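Local coordinates for protein lectin CEL-I, N-acetyl-D-galactosamine-specific C-type (Cucumaria echinata, PDB 1WMZ) that binds N-acetyl-D-galactosamine in a calcium-dependent manner, as an invertebrate C-type lectin in which the sugar's hydroxyls coordinate a bound calcium ion directly, at residues Asn19-Trp24 / Ala128-Tyr133; Gln70-Leu75 / Tyr111-His116; Gly93-Ala98 / Gly120-Asn125. All blocks are in the same frame, centred on the assembly; numbering follows the deposited sequence.

Interaction 1 (Asn19-Trp24 / Ala128-Tyr133)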
loop_
_atom_site.group_PDB
_atom_site.type_symbol
_atom_site.label_atom_id
_atom_site.label_comp_id
_atom_site.label_asym_id
_atom_site.label_seq_id
_atom_site.Cartn_x
_atom_site.Cartn_y
_atom_site.Cartn_z
ATOM N N ASN A 19 19.736 -5.948 4.495
ATOM C CA ASN A 19 21.044 -6.180 5.112
ATOM C C ASN A 19 22.114 -6.653 4.098
ATOM O O ASN A 19 22.620 -7.780 4.140
ATOM C CB ASN A 19 20.852 -7.186 6.249
ATOM C CG ASN A 19 21.921 -7.095 7.273
ATOM O OD1 ASN A 19 22.855 -6.325 7.102
ATOM N ND2 ASN A 19 21.780 -7.832 8.373
ATOM N N THR A 20 22.404 -5.785 3.153
ATOM C CA THR A 20 23.268 -6.038 2.013
ATOM C C THR A 20 24.179 -4.810 1.935
ATOM O O THR A 20 23.683 -3.701 1.789
ATOM C CB THR A 20 22.447 -6.049 0.697
ATOM O OG1 THR A 20 21.371 -6.992 0.782
ATOM C CG2 THR A 20 23.303 -6.507 -0.533
ATOM N N LEU A 21 25.489 -5.005 1.951
ATOM C CA LEU A 21 26.393 -3.899 1.649
ATOM C C LEU A 21 26.336 -3.602 0.173
ATOM O O LEU A 21 26.569 -4.481 -0.636
ATOM C CB LEU A 21 27.826 -4.265 2.011
ATOM C CG LEU A 21 28.216 -4.244 3.465
ATOM C CD1 LEU A 21 29.666 -4.764 3.552
ATOM C CD2 LEU A 21 28.130 -2.817 4.101
ATOM N N THR A 22 26.009 -2.364 -0.199
ATOM C CA THR A 22 26.045 -1.971 -1.588
ATOM C C THR A 22 26.348 -0.467 -1.663
ATOM O O THR A 22 26.520 0.192 -0.635
ATOM C CB THR A 22 24.708 -2.381 -2.254
ATOM O OG1 THR A 22 24.760 -2.185 -3.665
ATOM C CG2 THR A 22 23.536 -1.512 -1.731
ATOM N N THR A 23 26.449 0.055 -2.862
ATOM C CA THR A 23 26.665 1.487 -3.087
ATOM C C THR A 23 25.362 2.277 -2.905
ATOM O O THR A 23 24.279 1.722 -2.992
ATOM C CB THR A 23 27.190 1.715 -4.496
ATOM O OG1 THR A 23 26.233 1.277 -5.476
ATOM C CG2 THR A 23 28.446 0.856 -4.760
ATOM N N TRP A 24 25.464 3.577 -2.659
ATOM C CA TRP A 24 24.243 4.375 -2.562
ATOM C C TRP A 24 23.420 4.287 -3.832
ATOM O O TRP A 24 22.205 4.193 -3.776
ATOM C CB TRP A 24 24.589 5.820 -2.299
ATOM C CG TRP A 24 23.435 6.719 -2.038
ATOM C CD1 TRP A 24 22.907 6.997 -0.849
ATOM C CD2 TRP A 24 22.686 7.473 -3.001
ATOM N NE1 TRP A 24 21.878 7.908 -0.982
ATOM C CE2 TRP A 24 21.730 8.220 -2.291
ATOM C CE3 TRP A 24 22.753 7.622 -4.380
ATOM C CZ2 TRP A 24 20.837 9.106 -2.922
ATOM C CZ3 TRP A 24 21.857 8.486 -5.022
ATOM C CH2 TRP A 24 20.908 9.207 -4.288
ATOM N N ALA A 128 31.776 5.293 -3.940
ATOM C CA ALA A 128 32.514 4.037 -3.793
ATOM C C ALA A 128 32.245 3.376 -2.475
ATOM O O ALA A 128 32.565 2.199 -2.308
ATOM C CB ALA A 128 34.056 4.265 -3.952
ATOM N N ALA A 129 31.729 4.111 -1.495
ATOM C CA ALA A 129 31.512 3.519 -0.179
ATOM C C ALA A 129 30.375 2.507 -0.237
ATOM O O ALA A 129 29.554 2.534 -1.164
ATOM C CB ALA A 129 31.211 4.569 0.890
ATOM N N GLN A 130 30.372 1.628 0.764
ATOM C CA GLN A 130 29.332 0.637 0.929
ATOM C C GLN A 130 28.677 0.819 2.253
ATOM O O GLN A 130 29.318 1.151 3.260
ATOM C CB GLN A 130 29.908 -0.782 0.873
ATOM C CG GLN A 130 30.710 -1.051 -0.352
ATOM C CD GLN A 130 30.186 -2.239 -1.114
ATOM O OE1 GLN A 130 29.949 -2.154 -2.316
ATOM N NE2 GLN A 130 30.005 -3.355 -0.421
ATOM N N ALA A 131 27.383 0.522 2.283
ATOM C CA ALA A 131 26.591 0.550 3.498
ATOM C C ALA A 131 25.354 -0.337 3.309
ATOM O O ALA A 131 25.052 -0.728 2.196
ATOM C CB ALA A 131 26.141 1.991 3.789
ATOM N N LYS A 132 24.660 -0.609 4.390
ATOM C CA LYS A 132 23.345 -1.266 4.334
ATOM C C LYS A 132 22.320 -0.237 3.834
ATOM O O LYS A 132 22.663 0.947 3.607
ATOM C CB LYS A 132 22.966 -1.840 5.685
ATOM C CG LYS A 132 24.061 -2.750 6.385
ATOM C CD LYS A 132 24.497 -3.931 5.524
ATOM C CE LYS A 132 25.572 -4.818 6.294
ATOM N NZ LYS A 132 25.245 -5.073 7.703
ATOM N N TYR A 133 21.064 -0.644 3.653
ATOM C CA TYR A 133 20.073 0.345 3.199
ATOM C C TYR A 133 18.661 0.102 3.694
ATOM O O TYR A 133 18.321 -0.949 4.209
ATOM C CB TYR A 133 20.130 0.550 1.693
ATOM C CG TYR A 133 19.681 -0.621 0.826
ATOM C CD1 TYR A 133 20.543 -1.686 0.529
ATOM C CD2 TYR A 133 18.425 -0.610 0.218
ATOM C CE1 TYR A 133 20.132 -2.745 -0.293
ATOM C CE2 TYR A 133 18.025 -1.638 -0.601
ATOM C CZ TYR A 133 18.875 -2.703 -0.848
ATOM O OH TYR A 133 18.411 -3.719 -1.659
HETATM O O HOH W 1 28.119 4.645 -2.478
#
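Asn-19 meets Lys-132 first: its OD1 takes the ammonium NZ at 2.8 Å, with NZ lying in the plane of the amide carbonyl and the C=O...N angle opened to 156°. In the lysine, the bend at chi2 (-57°) swings CD and CE against the same oxygen, and a second bend at the end of the chain turns NZ onto it. NZ is gripped further by a salt bridge to Asp-65 and a hydrogen bond to Gln-67, which probably balances much of the charge of this buried lysine. Next, the carbonyl O of Thr-20 accepts a CA-H...O contact from Lys-132 and also sits at the edge of the Tyr-133 ring, near its plane. Leu-21 lays CG against Lys-132 CE at 3.9 Å and CD2 against the backbone of Ala-131, while its CB touches Gln-130 NE2 at 3.4 Å. Thr-22 makes the antiparallel hydrogen-bonded pair with Ala-131: Thr-22 N gives to Ala-131 O at 3.1 Å, and Ala-131 N returns a bond to Thr-22 O, also 3.1 Å. With OG1 anti to the backbone N (chi1 -172°), CG2 of Thr-22 is turned to Tyr-133 CD1, 3.8 Å away. Thr-23, the N-cap of the following helix, spends OG1 on Asn-26 N and rests its CG2 near Gln-130 OE1. At Trp-24, where the helix begins, a water accepts from Trp-24 N and donates to Ala-129 O.

This is where strand 13-22 pairs with strand 131-139 in the C-type lectin fold. On one side Thr-22 and Tyr-133 pack on Ala-27 of helix 24-32; beyond, strand 71-73 continues the sheet through backbone bonds to Lys-132, and Trp-72 NE1 gives a second hydrogen bond to Thr-22 O.

Interaction 2 (Gln70-Leu75 / Tyr111-His116). With NGA (2-acetamido-2-deoxy-beta-D-galactopyranose), chain E.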
loop_
_atom_site.group_PDB
_atom_site.type_symbol
_atom_site.label_atom_id
_atom_site.label_comp_id
_atom_site.label_asym_id
_atom_site.label_seq_id
_atom_site.Cartn_x
_atom_site.Cartn_y
_atom_site.Cartn_z
ATOM N N GLN A 70 27.354 1.655 8.477
ATOM C CA GLN A 70 26.412 2.727 8.148
ATOM C C GLN A 70 25.161 2.215 7.420
ATOM O O GLN A 70 25.117 1.070 6.964
ATOM C CB GLN A 70 27.121 3.751 7.276
ATOM C CG GLN A 70 28.214 4.506 8.094
ATOM C CD GLN A 70 29.541 3.732 8.186
ATOM O OE1 GLN A 70 30.124 3.370 7.176
ATOM N NE2 GLN A 70 30.012 3.533 9.393
ATOM N N LEU A 71 24.178 3.120 7.266
ATOM C CA LEU A 71 22.892 2.841 6.631
ATOM C C LEU A 71 22.547 3.971 5.678
ATOM O O LEU A 71 22.385 5.097 6.147
ATOM C CB LEU A 71 21.810 2.792 7.701
ATOM C CG LEU A 71 20.377 2.591 7.128
ATOM C CD1 LEU A 71 20.205 1.103 6.725
ATOM C CD2 LEU A 71 19.353 3.023 8.088
ATOM N N TRP A 72 22.458 3.686 4.384
ATOM C CA TRP A 72 22.168 4.706 3.377
ATOM C C TRP A 72 20.778 5.281 3.639
ATOM O O TRP A 72 19.855 4.564 4.007
ATOM C CB TRP A 72 22.193 4.157 1.960
ATOM C CG TRP A 72 23.544 3.777 1.392
ATOM C CD1 TRP A 72 23.909 2.549 0.875
ATOM C CD2 TRP A 72 24.718 4.600 1.314
ATOM N NE1 TRP A 72 25.222 2.574 0.470
ATOM C CE2 TRP A 72 25.743 3.819 0.722
ATOM C CE3 TRP A 72 25.005 5.925 1.659
ATOM C CZ2 TRP A 72 27.015 4.325 0.489
ATOM C CZ3 TRP A 72 26.231 6.407 1.437
ATOM C CH2 TRP A 72 27.238 5.629 0.830
ATOM N N ILE A 73 20.636 6.592 3.441
ATOM C CA ILE A 73 19.328 7.228 3.462
ATOM C C ILE A 73 19.237 8.028 2.178
ATOM O O ILE A 73 20.228 8.214 1.498
ATOM C CB ILE A 73 19.132 8.126 4.740
ATOM C CG1 ILE A 73 20.165 9.292 4.817
ATOM C CG2 ILE A 73 19.214 7.266 6.030
ATOM C CD1 ILE A 73 19.932 10.172 5.981
ATOM N N GLY A 74 18.052 8.534 1.845
ATOM C CA GLY A 74 17.852 9.186 0.554
ATOM C C GLY A 74 18.320 10.633 0.415
ATOM O O GLY A 74 17.835 11.367 -0.436
ATOM N N LEU A 75 19.275 11.062 1.233
ATOM C CA LEU A 75 19.731 12.462 1.204
ATOM C C LEU A 75 20.974 12.558 0.333
ATOM O O LEU A 75 21.877 11.744 0.472
ATOM C CB LEU A 75 20.072 12.929 2.608
ATOM C CG LEU A 75 20.273 14.437 2.802
ATOM C CD1 LEU A 75 18.949 15.126 2.754
ATOM C CD2 LEU A 75 20.971 14.727 4.147
ATOM N N TYR A 111 26.451 11.587 -0.622
ATOM C CA TYR A 111 25.435 10.578 -0.319
ATOM C C TYR A 111 25.301 10.391 1.191
ATOM O O TYR A 111 26.259 10.035 1.891
ATOM C CB TYR A 111 25.838 9.275 -1.046
ATOM C CG TYR A 111 26.117 9.518 -2.501
ATOM C CD1 TYR A 111 27.429 9.515 -3.017
ATOM C CD2 TYR A 111 25.081 9.855 -3.357
ATOM C CE1 TYR A 111 27.666 9.768 -4.372
ATOM C CE2 TYR A 111 25.298 10.118 -4.688
ATOM C CZ TYR A 111 26.599 10.080 -5.203
ATOM O OH TYR A 111 26.807 10.383 -6.523
ATOM N N GLY A 112 24.093 10.622 1.705
ATOM C CA GLY A 112 23.797 10.613 3.108
ATOM C C GLY A 112 23.625 9.226 3.695
ATOM O O GLY A 112 23.181 8.326 3.030
ATOM N N GLN A 113 23.943 9.088 4.966
ATOM C CA GLN A 113 23.875 7.804 5.670
ATOM C C GLN A 113 23.900 8.032 7.182
ATOM O O GLN A 113 24.507 9.005 7.669
ATOM C CB GLN A 113 25.047 6.910 5.241
ATOM C CG GLN A 113 26.447 7.554 5.565
ATOM C CD GLN A 113 27.708 6.672 5.287
ATOM O OE1 GLN A 113 28.790 6.971 5.841
ATOM N NE2 GLN A 113 27.595 5.671 4.432
ATOM N N PHE A 114 23.253 7.143 7.927
ATOM C CA PHE A 114 23.327 7.092 9.372
ATOM C C PHE A 114 24.640 6.378 9.733
ATOM O O PHE A 114 24.946 5.331 9.152
ATOM C CB PHE A 114 22.257 6.163 9.963
ATOM C CG PHE A 114 20.847 6.721 10.034
ATOM C CD1 PHE A 114 19.882 6.005 10.757
ATOM C CD2 PHE A 114 20.467 7.888 9.388
ATOM C CE1 PHE A 114 18.561 6.460 10.853
ATOM C CE2 PHE A 114 19.155 8.334 9.471
ATOM C CZ PHE A 114 18.204 7.626 10.206
ATOM N N ARG A 115 25.356 6.919 10.709
ATOM C CA ARG A 115 26.295 6.133 11.505
ATOM C C ARG A 115 25.584 5.148 12.433
ATOM O O ARG A 115 24.406 5.328 12.771
ATOM C CB ARG A 115 27.158 7.059 12.350
ATOM C CG ARG A 115 28.114 7.853 11.578
ATOM C CD ARG A 115 28.875 8.810 12.434
ATOM N NE ARG A 115 29.947 9.465 11.691
ATOM C CZ ARG A 115 30.662 10.468 12.183
ATOM N NH1 ARG A 115 30.422 10.928 13.412
ATOM N NH2 ARG A 115 31.583 11.041 11.435
ATOM N N HIS A 116 26.314 4.127 12.901
ATOM C CA HIS A 116 25.741 3.224 13.898
ATOM C C HIS A 116 25.788 3.768 15.334
ATOM O O HIS A 116 25.265 3.148 16.229
ATOM C CB HIS A 116 26.409 1.838 13.829
ATOM C CG HIS A 116 27.777 1.789 14.445
ATOM N ND1 HIS A 116 28.925 2.053 13.730
ATOM C CD2 HIS A 116 28.175 1.484 15.704
ATOM C CE1 HIS A 116 29.977 1.920 14.526
ATOM N NE2 HIS A 116 29.548 1.588 15.733
HETATM C C1 NGA E . 34.494 10.096 8.912
HETATM C C2 NGA E . 33.469 9.920 7.754
HETATM C C3 NGA E . 33.825 10.380 6.371
HETATM C C4 NGA E . 34.799 11.515 6.335
HETATM C C5 NGA E . 35.804 11.624 7.456
HETATM C C6 NGA E . 36.582 12.955 7.491
HETATM C C7 NGA E . 31.812 8.289 8.463
HETATM C C8 NGA E . 31.343 6.868 8.297
HETATM N N2 NGA E . 32.885 8.609 7.728
HETATM O O1 NGA E . 33.939 10.084 10.233
HETATM O O3 NGA E . 32.744 10.593 5.441
HETATM O O4 NGA E . 33.968 12.650 6.608
HETATM O O5 NGA E . 35.418 11.188 8.749
HETATM O O6 NGA E . 37.695 12.681 8.353
HETATM O O7 NGA E . 31.247 9.082 9.190
HETATM O O HOH W 2 29.799 3.727 4.336
HETATM O O HOH W 3 29.202 4.120 11.762
#
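In the sugar pocket of the C-type lectin fold, the antiparallel strands 71-73 and 109-114 bring Gln-70 across Gln-113 beside the acetamido group of N-acetylgalactosamine. Gln-70 CG lies 3.4 Å from Gln-113 OE1, the amide planes are 48° apart, and the sugar methyl C8 rests near both, 3.5 Å from Gln-113 OE1. A water bridges Gln-70 OE1 to Gln-113 NE2; OE1 of Gln-113 is taken by Asn-123 and Asn-125. Gln-113 NE2 lies over one face of the Trp-72 indole, 3.4 Å from Trp-72 CZ3, while Gly-112 O and Tyr-111 O line that ring's edge in plane.

The backbones form an antiparallel pairing that bends at Gly-74. Leu-71 and Phe-114 are the hydrogen-bonded pair, with Phe-114 N to Leu-71 O at 2.8 Å, and Trp-72 and Gln-113 the non-hydrogen-bonded one. Past the corner, Gly-112 N still reaches Leu-75 O at 2.8 Å. On the face carrying Leu-71 and Phe-114, Ile-73 CG2 presses on Phe-114 CE2 at 3.6 Å, the two side chains at about a right angle; Trp-61 of helix 51-64 covers this apolar side.

Arg-115, extended from CG to NE (chi2 176°, chi3 172°), presents its guanidinium edge in plane to the sugar carbonyl O7, which accepts from NE at 2.8 Å and from NH2 at 3.0 Å.

Interaction 3 (Gly93-Ala98 / Gly120-Asn125). With CA (calcium ion), chain G; NGA (2-acetamido-2-deoxy-beta-D-galactopyranose), chain E.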
loop_
_atom_site.group_PDB
_atom_site.type_symbol
_atom_site.label_atom_id
_atom_site.label_comp_id
_atom_site.label_asym_id
_atom_site.label_seq_id
_atom_site.Cartn_x
_atom_site.Cartn_y
_atom_site.Cartn_z
ATOM N N GLY A 93 13.708 19.361 6.541
ATOM C CA GLY A 93 13.389 20.123 7.740
ATOM C C GLY A 93 14.305 19.646 8.821
ATOM O O GLY A 93 15.299 20.289 9.122
ATOM N N TYR A 94 13.992 18.483 9.369
ATOM C CA TYR A 94 14.829 17.827 10.331
ATOM C C TYR A 94 16.173 17.502 9.710
ATOM O O TYR A 94 16.238 17.131 8.546
ATOM C CB TYR A 94 14.176 16.525 10.748
ATOM C CG TYR A 94 14.983 15.701 11.714
ATOM C CD1 TYR A 94 15.690 14.595 11.277
ATOM C CD2 TYR A 94 14.995 15.986 13.081
ATOM C CE1 TYR A 94 16.407 13.825 12.175
ATOM C CE2 TYR A 94 15.712 15.223 13.970
ATOM C CZ TYR A 94 16.422 14.146 13.511
ATOM O OH TYR A 94 17.107 13.366 14.394
ATOM N N THR A 95 17.237 17.719 10.489
ATOM C CA THR A 95 18.567 17.192 10.193
ATOM C C THR A 95 19.187 16.658 11.492
ATOM O O THR A 95 18.778 17.029 12.599
ATOM C CB THR A 95 19.507 18.264 9.564
ATOM O OG1 THR A 95 19.545 19.393 10.430
ATOM C CG2 THR A 95 18.961 18.837 8.256
ATOM N N LYS A 96 20.147 15.755 11.341
ATOM C CA LYS A 96 20.895 15.179 12.475
ATOM C C LYS A 96 22.344 14.914 12.055
ATOM O O LYS A 96 22.882 13.823 12.249
ATOM C CB LYS A 96 20.223 13.891 12.990
ATOM C CG LYS A 96 20.661 13.499 14.391
ATOM C CD LYS A 96 20.157 12.122 14.814
ATOM C CE LYS A 96 20.965 11.511 15.925
ATOM N NZ LYS A 96 20.784 12.260 17.209
ATOM N N TRP A 97 23.000 15.922 11.491
ATOM C CA TRP A 97 24.378 15.748 11.052
ATOM C C TRP A 97 25.305 15.477 12.270
ATOM O O TRP A 97 25.150 16.071 13.332
ATOM C CB TRP A 97 24.861 16.988 10.333
ATOM C CG TRP A 97 24.266 17.190 8.997
ATOM C CD1 TRP A 97 23.444 18.205 8.625
ATOM C CD2 TRP A 97 24.494 16.406 7.827
ATOM N NE1 TRP A 97 23.117 18.089 7.296
ATOM C CE2 TRP A 97 23.763 17.008 6.769
ATOM C CE3 TRP A 97 25.253 15.260 7.548
ATOM C CZ2 TRP A 97 23.737 16.486 5.471
ATOM C CZ3 TRP A 97 25.238 14.749 6.260
ATOM C CH2 TRP A 97 24.479 15.347 5.231
ATOM N N ALA A 98 26.215 14.528 12.115
ATOM C CA ALA A 98 27.255 14.292 13.132
ATOM C C ALA A 98 28.160 15.518 13.194
ATOM O O ALA A 98 28.259 16.298 12.211
ATOM C CB ALA A 98 28.067 13.078 12.792
ATOM N N GLY A 120 22.259 7.364 15.257
ATOM C CA GLY A 120 22.183 7.421 13.813
ATOM C C GLY A 120 22.604 8.747 13.217
ATOM O O GLY A 120 22.193 9.048 12.103
ATOM N N ALA A 121 23.465 9.502 13.917
ATOM C CA ALA A 121 23.969 10.777 13.379
ATOM C C ALA A 121 24.471 10.647 11.951
ATOM O O ALA A 121 25.106 9.648 11.585
ATOM C CB ALA A 121 25.106 11.317 14.265
ATOM N N TRP A 122 24.186 11.658 11.130
ATOM C CA TRP A 122 24.385 11.536 9.700
ATOM C C TRP A 122 25.791 11.917 9.256
ATOM O O TRP A 122 26.442 12.812 9.834
ATOM C CB TRP A 122 23.430 12.418 8.923
ATOM C CG TRP A 122 21.969 12.270 9.207
ATOM C CD1 TRP A 122 21.335 11.327 9.979
ATOM C CD2 TRP A 122 20.941 13.109 8.675
ATOM N NE1 TRP A 122 19.974 11.565 9.989
ATOM C CE2 TRP A 122 19.713 12.664 9.211
ATOM C CE3 TRP A 122 20.949 14.253 7.857
ATOM C CZ2 TRP A 122 18.496 13.253 8.882
ATOM C CZ3 TRP A 122 19.730 14.847 7.545
ATOM C CH2 TRP A 122 18.526 14.328 8.045
ATOM N N ASN A 123 26.189 11.293 8.171
ATOM C CA ASN A 123 27.447 11.543 7.481
ATOM C C ASN A 123 27.204 11.580 5.986
ATOM O O ASN A 123 26.366 10.858 5.447
ATOM C CB ASN A 123 28.450 10.436 7.764
ATOM C CG ASN A 123 29.696 10.574 6.951
ATOM O OD1 ASN A 123 30.340 11.637 7.012
ATOM N ND2 ASN A 123 30.074 9.529 6.202
ATOM N N ASP A 124 27.955 12.413 5.280
ATOM C CA ASP A 124 28.015 12.290 3.838
ATOM C C ASP A 124 29.178 11.412 3.432
ATOM O O ASP A 124 30.269 11.584 3.966
ATOM C CB ASP A 124 28.120 13.665 3.145
ATOM C CG ASP A 124 29.322 14.480 3.596
ATOM O OD1 ASP A 124 29.818 14.257 4.727
ATOM O OD2 ASP A 124 29.768 15.399 2.888
ATOM N N ASN A 125 28.962 10.486 2.501
ATOM C CA ASN A 125 29.993 9.579 2.024
ATOM C C ASN A 125 29.989 9.472 0.466
ATOM O O ASN A 125 29.161 10.098 -0.202
ATOM C CB ASN A 125 29.798 8.213 2.717
ATOM C CG ASN A 125 31.112 7.478 2.972
ATOM O OD1 ASN A 125 32.020 7.498 2.136
ATOM N ND2 ASN A 125 31.177 6.788 4.073
HETATM CA CA CA G . 31.752 12.929 5.403
HETATM C C1 NGA E . 34.494 10.096 8.912
HETATM C C2 NGA E . 33.469 9.920 7.754
HETATM C C3 NGA E . 33.825 10.380 6.371
HETATM C C4 NGA E . 34.799 11.515 6.335
HETATM C C5 NGA E . 35.804 11.624 7.456
HETATM C C6 NGA E . 36.582 12.955 7.491
HETATM C C7 NGA E . 31.812 8.289 8.463
HETATM C C8 NGA E . 31.343 6.868 8.297
HETATM N N2 NGA E . 32.885 8.609 7.728
HETATM O O1 NGA E . 33.939 10.084 10.233
HETATM O O3 NGA E . 32.744 10.593 5.441
HETATM O O4 NGA E . 33.968 12.650 6.608
HETATM O O5 NGA E . 35.418 11.188 8.749
HETATM O O6 NGA E . 37.695 12.681 8.353
HETATM O O7 NGA E . 31.247 9.082 9.190
#
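Trp-122 packs one face of its indole against the backbone of residues 95-97, joining the long loop of the C-type lectin domain to strand 122-126, where Trp-122, Asn-123 and Asp-124 form the family's WND motif. Starting at CB, the side chain touches Trp-97 CE3 at 3.6 Å. CG, placed beside its own backbone N by a chi1 of -54°, lies close to Lys-96 O. In the five-membered ring NE1 lies 3.8 Å from Lys-96 CB, a methylene that stands over the ring face in a CH-pi contact, 18° off the normal; the N-H of NE1 itself goes to Gln-54 of helix 51-64. Across the six-membered ring the peptide chain runs over one face, with Lys-96 N 3.6 Å above the plane at its centre. CE3 points into the face of Trp-97, an edge-to-face pair with planes at 77°. CZ2 reaches Tyr-94 CD1, and CH2 ends against Thr-95 CA at 3.6 Å. Tyr-94, Trp-97 and Trp-122 thus make an aromatic cluster, with Leu-75 also touching both tryptophans.

The backbones are joined by a single bridge: Trp-122 N donates to Lys-96 O at 2.8 Å, and Ala-98 N donates to Trp-122 O. Beside it Ala-98 CB meets Ala-121 CB.

The Trp-97 ring edge at CZ3 meets Asp-124 N, among the metal ligands. Asn-123 OD1, Asp-124 OD1 and Asp-124 O all bind the calcium ion, as do Glu-109 and, from the QPD motif associated with galactose-type binding, Gln-101 and Asp-103. Asp-124 OD2 takes Asn-104 N. The sugar adds O3 and O4, each 2.5 Å from the metal, and Asn-123 ND2, also bonded to Gln-113 OE1, donates to that same O3 at 3.0 Å.

Interactions 2 and 3 share the bound sugar and lie with centres about 8 Å apart: strands 109-114 and 122-126 are sheet neighbours, tied by Tyr-111 O to Asn-125 N (2.8 Å) and Arg-115 N to Ala-121 O (2.9 Å). Interaction 3 supplies calcium ligands and interaction 2 the acetamido side of the same pocket. Interaction 1 joins the opposite side of strand 71-73, its centre about 9 Å from interaction 2, where Lys-132 O meets Trp-72 N at 2.9 Å. It is about 17 Å, centre to centre, from interaction 3, although the Ala-129 side chain still comes within about 8 Å of the sugar.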